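Local structure of choline dehydrogenase and related flavoproteins (Aspergillus oryzae, 3Q9T) at residues F99-G104 against R553-V558; K131-H136 against I155-A160. The protein acts as a formate oxidase of the glucose-methanol-choline oxidoreductase family, using a bound 8-formyl-FAD as its cofactor. All blocks are in the same frame, centred on the assembly; numbering follows the deposited sequence.

How the contacts relate
Contact 1 and contact 2 illustrate how one fold uses different chemistry at different depths. Contact 1 (99-104 with 553-558) is wholly buried about the flavin, its centre about 7 Å from that of the chain, and it relies on side-chain and main-chain polar groups, a stacked amide and enclosed waters. Contact 2 (131-136 with 155-160), about 17 Å from the chain centre, is a parallel strand pairing, still largely buried though four of its touching residues are partly exposed, and held chiefly by backbone bonds. Both reach the same mixed sheet. They meet directly at W101, whose CZ2 lies 3.9 Å from CB of A133, so the indole that N556 stacks on in contact 1 also packs against contact 2.

Contact 1. Residues F99-G104 against R553-V558; sequences FTWVPG and RIQNSV. With FAY ([(2R,3S,4R,5R)-5-(6-amino-9H-purin-9-yl)-3,4-dihydroxytetrahydrofuran-2-yl]methyl (2R,3S,4S)-5-(8-formyl-7-methyl-2,4-dioxo-3,4-dihydrobenzo[g]pteridin-10(2H)-yl)-2,3,4-trihydroxypentyl dihydrogen diphosphate), chain D.
N556 lays its side-chain amide over one face of the W101 indole, and this stack forms the tightly packed end of the contact. The two planes are 25° apart, with ND2 of N556 3.2 Å from CZ2 of W101, displaced toward the rim. CA of N556 adds a CH-pi contact, 4.2 Å from the centroid of the six-membered ring of W101. The rotation of the amide is fixed from outside, since ND2 donates to the carbonyl of L129, while OD1 of N556 rests 3.3 Å from CB of P103.

Next to this stack the two segments share the pyrimidine side of the flavin. NE2 of Q555 gives a nearly straight bond (165°) to O of T100 at 2.8 Å, arriving above the carbonyl plane, and the same oxygen accepts from N3 of the flavin at 3.0 Å. The backbone N of Q555, at the start of its helix, donates to O2 of the flavin at 2.6 Å; a helix N-terminus there would be expected to favour negative charge on this part of the ring. R553, extended from CG to NE, places NH1 3.1 Å from O4 of the flavin in a hydrogen bond. Its NH2 is paired with D395, and its side chain touches H510, consistent with the His-Arg pair of the catalytic site.

The looser side lies between V102 and the helix start, where enclosed waters stand between the backbones. One accepts from N of both V102 and N556; another accepts from N of S557 and lies 2.9 Å from O of V102, one of several acceptors around it.

Strand 100-101 pairs with strand 195-204, L353 and F358 of strand 353-358 pack on T100 and V102, helix 122-131 borders P103, and helix 555-572 continues from Q555.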
ATOM      1  N   PHE A  99       6.881 -20.476 -16.298  1.00 16.08           N
ATOM      2  CA  PHE A  99       7.010 -21.607 -17.219  1.00 19.73           C
ATOM      3  C   PHE A  99       5.740 -22.326 -17.641  1.00 19.57           C
ATOM      4  O   PHE A  99       5.700 -22.886 -18.737  1.00 23.14           O
ATOM      5  CB  PHE A  99       8.007 -22.631 -16.665  1.00 14.78           C
ATOM      6  CG  PHE A  99       9.264 -22.026 -16.177  1.00 16.60           C
ATOM      7  CD1 PHE A  99      10.210 -21.533 -17.081  1.00 18.01           C
ATOM      8  CD2 PHE A  99       9.523 -21.937 -14.823  1.00 18.66           C
ATOM      9  CE1 PHE A  99      11.404 -20.970 -16.632  1.00 13.69           C
ATOM     10  CE2 PHE A  99      10.712 -21.362 -14.367  1.00 19.31           C
ATOM     11  CZ  PHE A  99      11.647 -20.870 -15.284  1.00 16.89           C
ATOM     12  N   THR A 100       4.725 -22.338 -16.781  1.00 18.38           N
ATOM     13  CA  THR A 100       3.516 -23.104 -17.060  1.00 20.10           C
ATOM     14  C   THR A 100       2.932 -22.783 -18.432  1.00 21.81           C
ATOM     15  O   THR A 100       2.880 -21.628 -18.858  1.00 19.66           O
ATOM     16  CB  THR A 100       2.432 -22.937 -15.997  1.00 23.13           C
ATOM     17  OG1 THR A 100       3.027 -22.894 -14.692  1.00 22.98           O
ATOM     18  CG2 THR A 100       1.473 -24.121 -16.060  1.00 17.01           C
ATOM     19  N   TRP A 101       2.519 -23.836 -19.127  1.00 20.61           N
ATOM     20  CA  TRP A 101       2.038 -23.729 -20.495  1.00 17.49           C
ATOM     21  C   TRP A 101       0.687 -24.392 -20.557  1.00 18.33           C
ATOM     22  O   TRP A 101       0.594 -25.624 -20.535  1.00 18.09           O
ATOM     23  CB  TRP A 101       3.004 -24.425 -21.435  1.00 18.61           C
ATOM     24  CG  TRP A 101       2.626 -24.378 -22.891  1.00 17.81           C
ATOM     25  CD1 TRP A 101       1.887 -25.296 -23.570  1.00 12.52           C
ATOM     26  CD2 TRP A 101       3.015 -23.382 -23.854  1.00 18.42           C
ATOM     27  NE1 TRP A 101       1.781 -24.935 -24.893  1.00 16.21           N
ATOM     28  CE2 TRP A 101       2.465 -23.765 -25.095  1.00 15.77           C
ATOM     29  CE3 TRP A 101       3.767 -22.203 -23.783  1.00 15.73           C
ATOM     30  CZ2 TRP A 101       2.638 -23.013 -26.253  1.00 15.97           C
ATOM     31  CZ3 TRP A 101       3.940 -21.456 -24.931  1.00 21.09           C
ATOM     32  CH2 TRP A 101       3.377 -21.862 -26.155  1.00 17.57           C
ATOM     33  N   VAL A 102      -0.351 -23.564 -20.648  1.00 13.54           N
ATOM     34  CA  VAL A 102      -1.720 -24.016 -20.523  1.00 15.07           C
ATOM     35  C   VAL A 102      -2.614 -23.011 -21.256  1.00 19.91           C
ATOM     36  O   VAL A 102      -2.495 -21.816 -21.045  1.00 19.80           O
ATOM     37  CB  VAL A 102      -2.095 -24.173 -19.020  1.00 20.65           C
ATOM     38  CG1 VAL A 102      -1.779 -22.882 -18.252  1.00 20.81           C
ATOM     39  CG2 VAL A 102      -3.550 -24.581 -18.844  1.00 13.43           C
ATOM     40  N   PRO A 103      -3.470 -23.492 -22.171  1.00 21.92           N
ATOM     41  CA  PRO A 103      -4.223 -22.572 -23.029  1.00 21.12           C
ATOM     42  C   PRO A 103      -5.442 -21.933 -22.377  1.00 25.11           C
ATOM     43  O   PRO A 103      -5.621 -20.721 -22.520  1.00 19.41           O
ATOM     44  CB  PRO A 103      -4.685 -23.475 -24.180  1.00 20.77           C
ATOM     45  CG  PRO A 103      -4.830 -24.822 -23.540  1.00 20.70           C
ATOM     46  CD  PRO A 103      -3.671 -24.900 -22.560  1.00 18.39           C
ATOM     47  N   GLY A 104      -6.275 -22.730 -21.706  1.00 20.45           N
ATOM     48  CA  GLY A 104      -7.536 -22.237 -21.197  1.00 20.80           C
ATOM     49  C   GLY A 104      -8.758 -22.968 -21.739  1.00 27.09           C
ATOM     50  O   GLY A 104      -8.648 -23.913 -22.515  1.00 25.80           O
ATOM     51  N   ARG A 553      -2.915 -19.498 -16.270  1.00 15.47           N
ATOM     52  CA  ARG A 553      -1.686 -18.806 -16.651  1.00 21.28           C
ATOM     53  C   ARG A 553      -1.630 -18.585 -18.174  1.00 23.77           C
ATOM     54  O   ARG A 553      -1.867 -19.498 -18.956  1.00 19.17           O
ATOM     55  CB  ARG A 553      -0.478 -19.614 -16.164  1.00 17.77           C
ATOM     56  CG  ARG A 553      -0.453 -19.739 -14.645  1.00 19.09           C
ATOM     57  CD  ARG A 553       0.819 -20.395 -14.130  1.00 19.27           C
ATOM     58  NE  ARG A 553       0.892 -20.382 -12.664  1.00 22.51           N
ATOM     59  CZ  ARG A 553       2.019 -20.522 -11.977  1.00 24.36           C
ATOM     60  NH1 ARG A 553       3.163 -20.685 -12.631  1.00 17.98           N
ATOM     61  NH2 ARG A 553       2.014 -20.501 -10.644  1.00 22.49           N
ATOM     62  N   ILE A 554      -1.288 -17.376 -18.591  1.00 20.80           N
ATOM     63  CA  ILE A 554      -1.693 -16.926 -19.924  1.00 23.33           C
ATOM     64  C   ILE A 554      -0.656 -16.931 -21.044  1.00 17.44           C
ATOM     65  O   ILE A 554      -0.990 -16.547 -22.155  1.00 17.14           O
ATOM     66  CB  ILE A 554      -2.261 -15.488 -19.843  1.00 23.91           C
ATOM     67  CG1 ILE A 554      -1.134 -14.516 -19.448  1.00 15.11           C
ATOM     68  CG2 ILE A 554      -3.418 -15.445 -18.840  1.00 15.81           C
ATOM     69  CD1 ILE A 554      -1.492 -13.037 -19.532  1.00 19.20           C
ATOM     70  N   GLN A 555       0.577 -17.358 -20.779  1.00 12.90           N
ATOM     71  CA  GLN A 555       1.621 -17.225 -21.797  1.00 20.03           C
ATOM     72  C   GLN A 555       1.276 -17.956 -23.100  1.00 19.34           C
ATOM     73  O   GLN A 555       1.627 -17.489 -24.174  1.00 21.14           O
ATOM     74  CB  GLN A 555       3.022 -17.626 -21.277  1.00 18.02           C
ATOM     75  CG  GLN A 555       3.346 -19.118 -21.332  1.00 18.17           C
ATOM     76  CD  GLN A 555       4.832 -19.421 -21.005  1.00 19.75           C
ATOM     77  OE1 GLN A 555       5.748 -18.734 -21.469  1.00 18.12           O
ATOM     78  NE2 GLN A 555       5.056 -20.441 -20.204  1.00 14.99           N
ATOM     79  N   ASN A 556       0.582 -19.087 -23.005  1.00 18.25           N
ATOM     80  CA  ASN A 556       0.185 -19.853 -24.190  1.00 15.78           C
ATOM     81  C   ASN A 556      -0.699 -18.992 -25.107  1.00 19.57           C
ATOM     82  O   ASN A 556      -0.445 -18.900 -26.313  1.00 26.75           O
ATOM     83  CB  ASN A 556      -0.513 -21.157 -23.758  1.00 19.52           C
ATOM     84  CG  ASN A 556      -0.769 -22.135 -24.921  1.00 23.24           C
ATOM     85  OD1 ASN A 556      -1.406 -23.162 -24.718  1.00 17.86           O
ATOM     86  ND2 ASN A 556      -0.284 -21.816 -26.128  1.00 14.56           N
ATOM     87  N   SER A 557      -1.702 -18.320 -24.541  1.00 13.41           N
ATOM     88  CA  SER A 557      -2.563 -17.439 -25.344  1.00 15.52           C
ATOM     89  C   SER A 557      -1.795 -16.244 -25.955  1.00 21.26           C
ATOM     90  O   SER A 557      -2.133 -15.757 -27.044  1.00 14.92           O
ATOM     91  CB  SER A 557      -3.751 -16.934 -24.524  1.00 14.92           C
ATOM     92  OG  SER A 557      -3.311 -16.141 -23.417  1.00 15.36           O
ATOM     93  N   VAL A 558      -0.759 -15.780 -25.264  1.00 17.39           N
ATOM     94  CA  VAL A 558       0.013 -14.647 -25.766  1.00 18.41           C
ATOM     95  C   VAL A 558       0.848 -15.029 -26.993  1.00 15.65           C
ATOM     96  O   VAL A 558       0.887 -14.301 -27.984  1.00 16.70           O
ATOM     97  CB  VAL A 558       0.894 -14.022 -24.663  1.00 21.53           C
ATOM     98  CG1 VAL A 558       1.688 -12.840 -25.216  1.00 18.70           C
ATOM     99  CG2 VAL A 558       0.024 -13.595 -23.486  1.00 13.57           C
TER
HETATM  100  P   FAY D 600       3.817  -9.865 -23.754  1.00 20.09           P
HETATM  101  N1  FAY D 600       2.206 -16.917 -17.848  1.00 18.46           N
HETATM  102  C2  FAY D 600       2.188 -18.303 -17.981  1.00 22.42           C
HETATM  103  O2  FAY D 600       1.613 -18.823 -18.930  1.00 21.13           O
HETATM  104  N3  FAY D 600       3.167 -19.056 -17.368  1.00 25.79           N
HETATM  105  C4  FAY D 600       3.757 -18.568 -16.229  1.00 28.72           C
HETATM  106  O4  FAY D 600       4.000 -19.379 -15.316  1.00 23.69           O
HETATM  107  N5  FAY D 600       4.374 -16.650 -14.950  1.00 21.58           N
HETATM  108  C6  FAY D 600       5.466 -14.824 -13.953  1.00 24.40           C
HETATM  109  C7  FAY D 600       5.857 -13.497 -13.947  1.00 21.72           C
HETATM  110  C8  FAY D 600       5.416 -12.646 -14.966  1.00 20.79           C
HETATM  111  O8  FAY D 600       5.800 -10.585 -16.013  1.00 19.63           O
HETATM  112  C9  FAY D 600       4.689 -13.175 -16.041  1.00 16.48           C
HETATM  113  PA  FAY D 600       6.199  -8.846 -22.617  1.00 14.25           P
HETATM  114  C1' FAY D 600       2.905 -14.130 -18.172  1.00 24.93           C
HETATM  115  C10 FAY D 600       2.977 -16.327 -16.874  1.00 18.45           C
HETATM  116  N10 FAY D 600       3.325 -14.977 -16.968  1.00 19.96           N
HETATM  117  N1A FAY D 600      10.860   0.802 -24.806  1.00 15.27           N
HETATM  118  O1A FAY D 600       6.451  -8.191 -21.300  1.00 23.36           O
HETATM  119  C1B FAY D 600       9.642  -4.230 -23.930  1.00 19.89           C
HETATM  120  O1P FAY D 600       4.428 -10.125 -25.110  1.00 19.08           O
HETATM  121  C2' FAY D 600       3.868 -14.312 -19.369  1.00 17.40           C
HETATM  122  O2' FAY D 600       5.158 -14.259 -18.875  1.00 19.25           O
HETATM  123  C2A FAY D 600      11.475  -0.319 -25.332  1.00 16.55           C
HETATM  124  O2A FAY D 600       6.632 -10.279 -22.678  1.00 19.13           O
HETATM  125  C2B FAY D 600       9.832  -5.011 -22.642  1.00 19.89           C
HETATM  126  O2B FAY D 600      11.151  -4.935 -22.132  1.00 15.16           O
HETATM  127  O2P FAY D 600       2.398  -9.344 -23.886  1.00 19.13           O
HETATM  128  C3' FAY D 600       3.780 -13.430 -20.657  1.00 28.07           C
HETATM  129  O3' FAY D 600       5.030 -13.035 -21.219  1.00 19.81           O
HETATM  130  N3A FAY D 600      11.030  -1.587 -24.995  1.00 19.60           N
HETATM  131  C3B FAY D 600       9.500  -6.416 -23.094  1.00 19.81           C
HETATM  132  O3B FAY D 600      10.642  -6.975 -23.695  1.00 17.67           O
HETATM  133  O3P FAY D 600       4.654  -8.721 -22.988  1.00 18.13           O
HETATM  134  C4' FAY D 600       2.933 -12.187 -20.541  1.00 24.13           C
HETATM  135  O4' FAY D 600       1.696 -12.615 -19.980  1.00 20.95           O
HETATM  136  C4A FAY D 600       9.979  -1.727 -24.148  1.00 19.34           C
HETATM  137  C4B FAY D 600       8.483  -6.210 -24.189  1.00 18.64           C
HETATM  138  O4B FAY D 600       8.537  -4.840 -24.549  1.00 18.15           O
HETATM  139  C4X FAY D 600       3.650 -17.186 -15.984  1.00 26.10           C
HETATM  140  C5' FAY D 600       2.747 -11.514 -21.923  1.00 26.42           C
HETATM  141  O5' FAY D 600       3.868 -11.157 -22.745  1.00 23.62           O
HETATM  142  C5A FAY D 600       9.341  -0.610 -23.616  1.00 21.79           C
HETATM  143  C5B FAY D 600       7.092  -6.603 -23.733  1.00 17.68           C
HETATM  144  O5B FAY D 600       7.014  -8.007 -23.748  1.00 19.03           O
HETATM  145  C5X FAY D 600       4.564 -15.286 -14.907  1.00 28.26           C
HETATM  146  C6A FAY D 600       9.786   0.670 -23.941  1.00 25.55           C
HETATM  147  N6A FAY D 600       9.238   1.742 -23.353  1.00 22.15           N
HETATM  148  N7A FAY D 600       8.340  -1.042 -22.822  1.00 20.75           N
HETATM  149  C7M FAY D 600       6.590 -12.976 -12.734  1.00 18.34           C
HETATM  150  C8A FAY D 600       8.313  -2.391 -22.840  1.00 14.35           C
HETATM  151  C8M FAY D 600       6.142 -11.370 -15.157  1.00 20.01           C
HETATM  152  C9A FAY D 600       4.212 -14.483 -16.005  1.00 19.63           C
HETATM  153  N9A FAY D 600       9.322  -2.825 -23.648  1.00 22.10           N
HETATM  154  O   HOH W   1       0.475 -20.633 -20.422  1.00 17.98           O
HETATM  155  O   HOH W   2      -2.936 -19.192 -22.175  1.00 21.01           O

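Contact 2. Residues K131-H136 against I155-A160; sequences KSATYH and IPISHA
A chi1 of 179° carries the Y135 ring away from its own amide nitrogen, and at H159 a chi1 of -77° sets CG anti to the carbonyl carbon; together they bring phenol and imidazole into contact beyond the paired strands. Edge approaches edge, with the ring planes 80° apart and no overlap of the faces. OH of Y135 lies 2.9 Å from CE1 and 3.0 Å from ND1 of H159, at the edge of the imidazole. A water in the plane of that ring sits 2.6 Å from ND1 of H159, accepts from the backbone N of H159 and donates to O of H136, so it joins the strands where direct bonding ends.

I157 shares the face of the sheet that carries A133 and Y135. Its CD1 meets the edge of the Y135 ring, 4.0 Å from CD1 of Y135, while its CG2 packs 3.7 Å from CB of A133. On the other face, CB of P156 runs alongside the H136 imidazole, coming nearest its NE2.

The backbones pair in parallel, through bonds from I155 N to S132 O, T134 N to I155 O, I157 N to T134 O (3.1 Å) and H136 N to I157 O (2.9 Å). I155, T134 and I157 each use both N and O; T134 bonds to I155 and I157, bracketing P156, as a residue does in parallel pairing. The connection that returns the chain contains neither helix nor strand.

Strand 155-159 lies between strand 133-136 and the antiparallel strand 195-204. A133 and I157 pack on W101 of strand 100-101, H136 stacks on Y204, and helix 555-572 meets the start of the pair, Y559 touching S132 and I155 while E563 accepts from OG of S132.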
ATOM      1  N   LYS A 131       1.223 -23.686 -32.442  1.00 19.17           N
ATOM      2  CA  LYS A 131       2.267 -23.436 -33.433  1.00 22.95           C
ATOM      3  C   LYS A 131       3.662 -23.147 -32.861  1.00 25.02           C
ATOM      4  O   LYS A 131       4.665 -23.595 -33.420  1.00 22.75           O
ATOM      5  CB  LYS A 131       1.842 -22.318 -34.390  1.00 23.55           C
ATOM      6  CG  LYS A 131       2.643 -22.286 -35.692  1.00 32.42           C
ATOM      7  CD  LYS A 131       2.097 -21.242 -36.661  1.00 34.48           C
ATOM      8  CE  LYS A 131       2.946 -21.124 -37.920  1.00 30.91           C
ATOM      9  NZ  LYS A 131       2.343 -20.134 -38.850  1.00 32.40           N
ATOM     10  N   SER A 132       3.733 -22.393 -31.764  1.00 19.19           N
ATOM     11  CA  SER A 132       5.017 -21.942 -31.231  1.00 14.87           C
ATOM     12  C   SER A 132       5.876 -23.065 -30.636  1.00 19.26           C
ATOM     13  O   SER A 132       7.093 -22.941 -30.526  1.00 17.57           O
ATOM     14  CB  SER A 132       4.798 -20.873 -30.150  1.00 16.45           C
ATOM     15  OG  SER A 132       3.882 -19.883 -30.580  1.00 20.99           O
ATOM     16  N   ALA A 133       5.225 -24.147 -30.224  1.00 21.68           N
ATOM     17  CA  ALA A 133       5.857 -25.156 -29.389  1.00 19.65           C
ATOM     18  C   ALA A 133       6.281 -26.399 -30.170  1.00 23.16           C
ATOM     19  O   ALA A 133       5.601 -26.819 -31.113  1.00 20.08           O
ATOM     20  CB  ALA A 133       4.897 -25.563 -28.247  1.00 18.43           C
ATOM     21  N   THR A 134       7.404 -26.980 -29.752  1.00 21.20           N
ATOM     22  CA  THR A 134       7.708 -28.361 -30.072  1.00 21.15           C
ATOM     23  C   THR A 134       7.644 -29.172 -28.786  1.00 23.63           C
ATOM     24  O   THR A 134       8.484 -29.004 -27.892  1.00 27.36           O
ATOM     25  CB  THR A 134       9.088 -28.530 -30.706  1.00 24.86           C
ATOM     26  OG1 THR A 134       9.113 -27.882 -31.987  1.00 30.66           O
ATOM     27  CG2 THR A 134       9.397 -30.014 -30.899  1.00 24.06           C
ATOM     28  N   TYR A 135       6.637 -30.037 -28.692  1.00 20.08           N
ATOM     29  CA  TYR A 135       6.442 -30.928 -27.537  1.00 19.86           C
ATOM     30  C   TYR A 135       7.459 -32.067 -27.461  1.00 24.76           C
ATOM     31  O   TYR A 135       7.735 -32.736 -28.471  1.00 26.34           O
ATOM     32  CB  TYR A 135       5.032 -31.533 -27.614  1.00 22.41           C
ATOM     33  CG  TYR A 135       4.644 -32.500 -26.516  1.00 26.31           C
ATOM     34  CD1 TYR A 135       4.230 -32.034 -25.264  1.00 28.74           C
ATOM     35  CD2 TYR A 135       4.635 -33.881 -26.741  1.00 26.22           C
ATOM     36  CE1 TYR A 135       3.843 -32.921 -24.246  1.00 24.54           C
ATOM     37  CE2 TYR A 135       4.249 -34.783 -25.731  1.00 24.76           C
ATOM     38  CZ  TYR A 135       3.850 -34.292 -24.486  1.00 23.02           C
ATOM     39  OH  TYR A 135       3.463 -35.159 -23.480  1.00 21.39           O
ATOM     40  N   HIS A 136       7.981 -32.299 -26.254  1.00 26.32           N
ATOM     41  CA  HIS A 136       8.777 -33.493 -25.936  1.00 26.90           C
ATOM     42  C   HIS A 136       8.193 -34.298 -24.764  1.00 28.22           C
ATOM     43  O   HIS A 136       7.611 -33.731 -23.839  1.00 30.77           O
ATOM     44  CB  HIS A 136      10.206 -33.118 -25.567  1.00 21.69           C
ATOM     45  CG  HIS A 136      10.890 -32.263 -26.579  1.00 34.82           C
ATOM     46  ND1 HIS A 136      11.734 -32.779 -27.536  1.00 36.43           N
ATOM     47  CD2 HIS A 136      10.875 -30.922 -26.773  1.00 33.07           C
ATOM     48  CE1 HIS A 136      12.202 -31.796 -28.284  1.00 34.25           C
ATOM     49  NE2 HIS A 136      11.695 -30.659 -27.843  1.00 37.96           N
ATOM     50  N   ILE A 155       9.862 -23.087 -29.550  1.00 22.42           N
ATOM     51  CA  ILE A 155       9.815 -23.090 -28.088  1.00 22.44           C
ATOM     52  C   ILE A 155       9.611 -24.486 -27.522  1.00 23.99           C
ATOM     53  O   ILE A 155       8.484 -24.990 -27.506  1.00 19.44           O
ATOM     54  CB  ILE A 155       8.713 -22.161 -27.562  1.00 27.26           C
ATOM     55  CG1 ILE A 155       9.060 -20.718 -27.921  1.00 22.75           C
ATOM     56  CG2 ILE A 155       8.558 -22.307 -26.048  1.00 20.09           C
ATOM     57  CD1 ILE A 155       7.949 -20.037 -28.541  1.00 25.57           C
ATOM     58  N   PRO A 156      10.709 -25.118 -27.063  1.00 22.98           N
ATOM     59  CA  PRO A 156      10.629 -26.480 -26.534  1.00 24.13           C
ATOM     60  C   PRO A 156       9.792 -26.527 -25.254  1.00 24.34           C
ATOM     61  O   PRO A 156      10.013 -25.743 -24.330  1.00 28.24           O
ATOM     62  CB  PRO A 156      12.093 -26.829 -26.243  1.00 22.95           C
ATOM     63  CG  PRO A 156      12.900 -25.823 -27.057  1.00 27.44           C
ATOM     64  CD  PRO A 156      12.086 -24.595 -27.018  1.00 18.62           C
ATOM     65  N   ILE A 157       8.813 -27.425 -25.230  1.00 20.54           N
ATOM     66  CA  ILE A 157       7.941 -27.597 -24.080  1.00 22.30           C
ATOM     67  C   ILE A 157       7.858 -29.068 -23.727  1.00 29.73           C
ATOM     68  O   ILE A 157       7.985 -29.955 -24.592  1.00 22.08           O
ATOM     69  CB  ILE A 157       6.493 -27.145 -24.373  1.00 25.10           C
ATOM     70  CG1 ILE A 157       5.804 -28.160 -25.296  1.00 20.44           C
ATOM     71  CG2 ILE A 157       6.470 -25.733 -24.941  1.00 21.44           C
ATOM     72  CD1 ILE A 157       4.298 -28.069 -25.303  1.00 27.76           C
ATOM     73  N   SER A 158       7.601 -29.325 -22.455  1.00 28.25           N
ATOM     74  CA  SER A 158       7.490 -30.687 -21.963  1.00 24.46           C
ATOM     75  C   SER A 158       6.672 -30.668 -20.690  1.00 25.76           C
ATOM     76  O   SER A 158       6.615 -29.642 -20.007  1.00 25.17           O
ATOM     77  CB  SER A 158       8.888 -31.244 -21.669  1.00 19.94           C
ATOM     78  OG  SER A 158       8.811 -32.502 -21.033  1.00 29.47           O
ATOM     79  N   HIS A 159       6.023 -31.782 -20.374  1.00 20.21           N
ATOM     80  CA  HIS A 159       5.524 -31.970 -19.026  1.00 19.84           C
ATOM     81  C   HIS A 159       6.703 -31.700 -18.118  1.00 27.15           C
ATOM     82  O   HIS A 159       7.850 -31.922 -18.517  1.00 20.29           O
ATOM     83  CB  HIS A 159       5.033 -33.394 -18.826  1.00 18.82           C
ATOM     84  CG  HIS A 159       3.694 -33.649 -19.434  1.00 20.52           C
ATOM     85  ND1 HIS A 159       3.530 -33.986 -20.759  1.00 21.73           N
ATOM     86  CD2 HIS A 159       2.451 -33.576 -18.905  1.00 16.87           C
ATOM     87  CE1 HIS A 159       2.242 -34.133 -21.014  1.00 21.65           C
ATOM     88  NE2 HIS A 159       1.567 -33.888 -19.905  1.00 20.35           N
ATOM     89  N   ALA A 160       6.430 -31.185 -16.921  1.00 21.44           N
ATOM     90  CA  ALA A 160       7.500 -30.905 -15.970  1.00 27.04           C
ATOM     91  C   ALA A 160       8.451 -32.099 -15.918  1.00 25.01           C
ATOM     92  O   ALA A 160       8.007 -33.252 -15.871  1.00 21.69           O
ATOM     93  CB  ALA A 160       6.926 -30.618 -14.581  1.00 20.65           C
TER
HETATM   94  O   HOH W   3       5.949 -34.339 -21.658  1.00 29.47           O